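Local coordinates for polyketide cyclase / dehydrase and lipid transport (Nitrosospira multiformis, PDB 3P51), which is of unknown function but, as a member of the Bet v 1-like superfamily of polyketide cyclases and lipid-transport proteins, may bind a hydrophobic ligand, at residues Pro13-Ile21 with Leu95-Thr106. Numbering follows the deposited sequence.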
loop_
_atom_site.group_PDB
_atom_site.type_symbol
_atom_site.label_atom_id
_atom_site.label_comp_id
_atom_site.label_asym_id
_atom_site.label_seq_id
_atom_site.Cartn_x
_atom_site.Cartn_y
_atom_site.Cartn_z
ATOM N N PRO A 13 22.489 5.048 9.658
ATOM C CA PRO A 13 21.112 5.209 10.128
ATOM C C PRO A 13 20.230 5.772 9.027
ATOM O O PRO A 13 20.714 6.484 8.145
ATOM C CB PRO A 13 21.242 6.174 11.315
ATOM C CG PRO A 13 22.574 6.806 11.191
ATOM C CD PRO A 13 23.449 5.878 10.407
ATOM N N VAL A 14 18.947 5.433 9.069
ATOM C CA VAL A 14 18.036 5.768 7.979
ATOM C C VAL A 14 17.919 7.278 7.767
ATOM O O VAL A 14 17.772 7.727 6.635
ATOM C CB VAL A 14 16.645 5.130 8.192
ATOM C CG1 VAL A 14 15.908 5.818 9.343
ATOM C CG2 VAL A 14 15.814 5.167 6.906
ATOM N N GLU A 15 17.987 8.057 8.847
ATOM C CA GLU A 15 17.915 9.518 8.742
ATOM C C GLU A 15 19.062 10.073 7.905
ATOM O O GLU A 15 18.894 11.037 7.158
ATOM C CB GLU A 15 17.946 10.177 10.118
ATOM C CG GLU A 15 16.717 9.932 10.994
ATOM C CD GLU A 15 16.748 8.592 11.719
ATOM O OE1 GLU A 15 17.824 7.944 11.741
ATOM O OE2 GLU A 15 15.693 8.195 12.268
ATOM N N ARG A 16 20.234 9.468 8.045
ATOM C CA ARG A 16 21.405 9.899 7.290
ATOM C C ARG A 16 21.304 9.505 5.820
ATOM O O ARG A 16 21.617 10.300 4.916
ATOM C CB ARG A 16 22.663 9.296 7.912
ATOM C CG ARG A 16 23.961 9.864 7.390
ATOM C CD ARG A 16 24.972 9.945 8.517
ATOM N NE ARG A 16 26.309 10.259 8.028
ATOM C CZ ARG A 16 27.243 9.346 7.778
ATOM N NH1 ARG A 16 26.986 8.058 7.969
ATOM N NH2 ARG A 16 28.436 9.723 7.337
ATOM N N VAL A 17 20.882 8.273 5.567
ATOM C CA VAL A 17 20.731 7.830 4.187
ATOM C C VAL A 17 19.677 8.674 3.485
ATOM O O VAL A 17 19.886 9.131 2.368
ATOM C CB VAL A 17 20.354 6.347 4.081
ATOM C CG1 VAL A 17 20.284 5.953 2.625
ATOM C CG2 VAL A 17 21.385 5.476 4.808
ATOM N N TRP A 18 18.542 8.888 4.145
ATOM C CA TRP A 18 17.485 9.705 3.549
ATOM C C TRP A 18 18.001 11.112 3.255
ATOM O O TRP A 18 17.784 11.648 2.174
ATOM C CB TRP A 18 16.249 9.755 4.464
ATOM C CG TRP A 18 15.062 10.506 3.871
ATOM C CD1 TRP A 18 14.429 11.596 4.411
ATOM C CD2 TRP A 18 14.388 10.230 2.631
ATOM N NE1 TRP A 18 13.404 12.004 3.588
ATOM C CE2 TRP A 18 13.351 11.183 2.496
ATOM C CE3 TRP A 18 14.550 9.263 1.631
ATOM C CZ2 TRP A 18 12.481 11.203 1.393
ATOM C CZ3 TRP A 18 13.682 9.286 0.519
ATOM C CH2 TRP A 18 12.666 10.251 0.418
ATOM N N SER A 19 18.695 11.712 4.219
ATOM C CA SER A 19 19.189 13.069 4.034
ATOM C C SER A 19 20.019 13.179 2.759
ATOM O O SER A 19 20.034 14.214 2.087
ATOM C CB SER A 19 20.003 13.523 5.251
ATOM O OG SER A 19 20.696 14.716 4.945
ATOM N N ARG A 20 20.707 12.096 2.426
ATOM C CA ARG A 20 21.589 12.073 1.269
ATOM C C ARG A 20 20.843 11.914 -0.072
ATOM O O ARG A 20 21.224 12.532 -1.065
ATOM C CB ARG A 20 22.619 10.950 1.438
ATOM C CG ARG A 20 23.667 10.868 0.321
ATOM C CD ARG A 20 24.657 12.026 0.400
ATOM N NE ARG A 20 25.834 11.799 -0.442
ATOM C CZ ARG A 20 26.127 12.485 -1.544
ATOM N NH1 ARG A 20 25.330 13.465 -1.951
ATOM N NH2 ARG A 20 27.232 12.199 -2.232
ATOM N N ILE A 21 19.786 11.098 -0.105
ATOM C CA ILE A 21 19.129 10.759 -1.376
ATOM C C ILE A 21 17.791 11.456 -1.610
ATOM O O ILE A 21 17.187 11.286 -2.657
ATOM C CB ILE A 21 18.863 9.249 -1.481
ATOM C CG1 ILE A 21 17.852 8.809 -0.417
ATOM C CG2 ILE A 21 20.164 8.467 -1.349
ATOM C CD1 ILE A 21 17.081 7.565 -0.785
ATOM N N LEU A 95 11.920 4.225 -5.474
ATOM C CA LEU A 95 13.063 4.117 -4.562
ATOM C C LEU A 95 12.629 4.385 -3.121
ATOM O O LEU A 95 12.034 5.418 -2.822
ATOM C CB LEU A 95 14.137 5.125 -4.957
ATOM C CG LEU A 95 15.297 5.353 -3.990
ATOM C CD1 LEU A 95 16.094 4.066 -3.801
ATOM C CD2 LEU A 95 16.186 6.473 -4.534
ATOM N N HIS A 96 12.945 3.465 -2.221
ATOM C CA HIS A 96 12.320 3.488 -0.902
ATOM C C HIS A 96 13.262 2.960 0.180
ATOM O O HIS A 96 13.988 1.992 -0.045
ATOM C CB HIS A 96 11.048 2.654 -1.000
ATOM C CG HIS A 96 10.372 2.391 0.310
ATOM N ND1 HIS A 96 9.985 3.398 1.165
ATOM C CD2 HIS A 96 9.966 1.232 0.873
ATOM C CE1 HIS A 96 9.383 2.865 2.218
ATOM N NE2 HIS A 96 9.358 1.555 2.066
ATOM N N LEU A 97 13.260 3.616 1.342
ATOM C CA LEU A 97 14.125 3.245 2.458
ATOM C C LEU A 97 13.315 2.697 3.618
ATOM O O LEU A 97 12.195 3.133 3.853
ATOM C CB LEU A 97 14.886 4.460 2.984
ATOM C CG LEU A 97 15.784 5.266 2.057
ATOM C CD1 LEU A 97 16.505 6.322 2.879
ATOM C CD2 LEU A 97 16.767 4.357 1.397
ATOM N N LEU A 98 13.894 1.747 4.348
ATOM C CA LEU A 98 13.332 1.300 5.621
ATOM C C LEU A 98 14.454 1.175 6.633
ATOM O O LEU A 98 15.589 0.846 6.266
ATOM C CB LEU A 98 12.632 -0.048 5.470
ATOM C CG LEU A 98 11.340 -0.027 4.649
ATOM C CD1 LEU A 98 10.932 -1.433 4.205
ATOM C CD2 LEU A 98 10.224 0.652 5.438
ATOM N N PRO A 99 14.151 1.442 7.912
ATOM C CA PRO A 99 15.186 1.243 8.925
ATOM C C PRO A 99 15.331 -0.226 9.272
ATOM O O PRO A 99 14.346 -0.963 9.273
ATOM C CB PRO A 99 14.653 2.017 10.138
ATOM C CG PRO A 99 13.178 2.018 9.986
ATOM C CD PRO A 99 12.894 1.961 8.483
ATOM N N VAL A 100 16.566 -0.633 9.538
ATOM C CA VAL A 100 16.872 -1.924 10.115
ATOM C C VAL A 100 17.155 -1.609 11.581
ATOM O O VAL A 100 18.266 -1.225 11.944
ATOM C CB VAL A 100 18.129 -2.546 9.452
ATOM C CG1 VAL A 100 18.462 -3.871 10.096
ATOM C CG2 VAL A 100 17.931 -2.724 7.924
ATOM N N THR A 101 16.141 -1.741 12.428
ATOM C CA THR A 101 16.207 -1.158 13.760
ATOM C C THR A 101 17.199 -1.809 14.718
ATOM O O THR A 101 17.735 -1.136 15.598
ATOM C CB THR A 101 14.820 -1.120 14.432
ATOM O OG1 THR A 101 14.365 -2.459 14.671
ATOM C CG2 THR A 101 13.813 -0.372 13.549
ATOM N N ILE A 102 17.437 -3.108 14.579
ATOM C CA ILE A 102 18.246 -3.794 15.584
ATOM C C ILE A 102 19.664 -3.211 15.667
ATOM O O ILE A 102 20.234 -3.103 16.747
ATOM C CB ILE A 102 18.301 -5.313 15.353
ATOM C CG1 ILE A 102 19.048 -5.999 16.501
ATOM C CG2 ILE A 102 18.965 -5.624 14.033
ATOM C CD1 ILE A 102 18.442 -5.728 17.869
ATOM N N ASP A 103 20.219 -2.808 14.532
ATOM C CA ASP A 103 21.554 -2.213 14.523
ATOM C C ASP A 103 21.582 -0.834 13.875
ATOM O O ASP A 103 22.649 -0.305 13.562
ATOM C CB ASP A 103 22.555 -3.129 13.829
ATOM C CG ASP A 103 22.162 -3.433 12.407
ATOM O OD1 ASP A 103 21.152 -2.870 11.946
ATOM O OD2 ASP A 103 22.867 -4.223 11.745
ATOM N N ASP A 104 20.410 -0.246 13.676
ATOM C CA ASP A 104 20.339 1.134 13.221
ATOM C C ASP A 104 20.981 1.294 11.854
ATOM O O ASP A 104 21.727 2.241 11.615
ATOM C CB ASP A 104 21.024 2.050 14.246
ATOM C CG ASP A 104 20.647 3.511 14.073
ATOM O OD1 ASP A 104 21.283 4.375 14.721
ATOM O OD2 ASP A 104 19.723 3.797 13.280
ATOM N N THR A 105 20.697 0.359 10.952
ATOM C CA THR A 105 21.156 0.484 9.580
ATOM C C THR A 105 19.963 0.765 8.665
ATOM O O THR A 105 18.855 1.054 9.139
ATOM C CB THR A 105 21.958 -0.758 9.137
ATOM O OG1 THR A 105 21.164 -1.935 9.305
ATOM C CG2 THR A 105 23.208 -0.900 9.994
ATOM N N THR A 106 20.190 0.686 7.360
ATOM C CA THR A 106 19.170 1.056 6.379
ATOM C C THR A 106 19.016 0.010 5.284
ATOM O O THR A 106 19.995 -0.415 4.683
ATOM C CB THR A 106 19.494 2.404 5.712
ATOM O OG1 THR A 106 19.557 3.425 6.710
ATOM C CG2 THR A 106 18.433 2.772 4.704
HETATM O O HOH W 1 18.202 3.185 10.820
HETATM O O HOH W 2 17.863 5.906 13.551
#
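A bridging water takes the place of any direct hydrogen bond between Val14 and the hairpin joining strands 88-100 and 105-116. It accepts from Val14 N (2.9 Å), an amide in the first turn of the helix, and donates to Thr105 O and to Asp104 OD2. A second water joins that same OD2 to Glu15 OE1, 4.8 Å away, and probably eases the repulsion between the carboxylates. Asp104 owes this reach to chi1 -163°, which swings its carboxylate anti to the backbone N and brings OD2 to 3.4 Å from Pro13 CB. Proline suits the N-cap, where the backbone N has no helical acceptor to meet, while its O takes the helical bond from Val17 N. Thr106 OG1 is hydrogen-bonded to Ala12 O; although it lies 3.1 Å from Val14 CA, it makes no bond to Val14 N, the angle being poor. In the Bet v 1-like fold a short N-terminal helix packs against the antiparallel sheet, and here helix 14-21 runs nearly antiparallel to strand 95-100, at 163°, with an axis separation of 8.8 Å. The hairpin itself turns through a G1 beta bulge, where Asp104 and Thr105 both face Val100. Leu97, whose two methyls can touch several neighbours at once, points at the helix: CD1 comes to the edge of the Trp18 indole, 3.7 Å from CE3 and near the ring plane, while Leu97 and Ile21 reach toward each other tip to tip. Glu67 OE1 accepts from Trp18 NE1, satisfying the buried indole. Beta-branched Val14 diverges, CG1 beside Pro99 CB and CG2 against Leu97 CB, and Val17 CG2 reaches Thr106 OG1 at 3.3 Å.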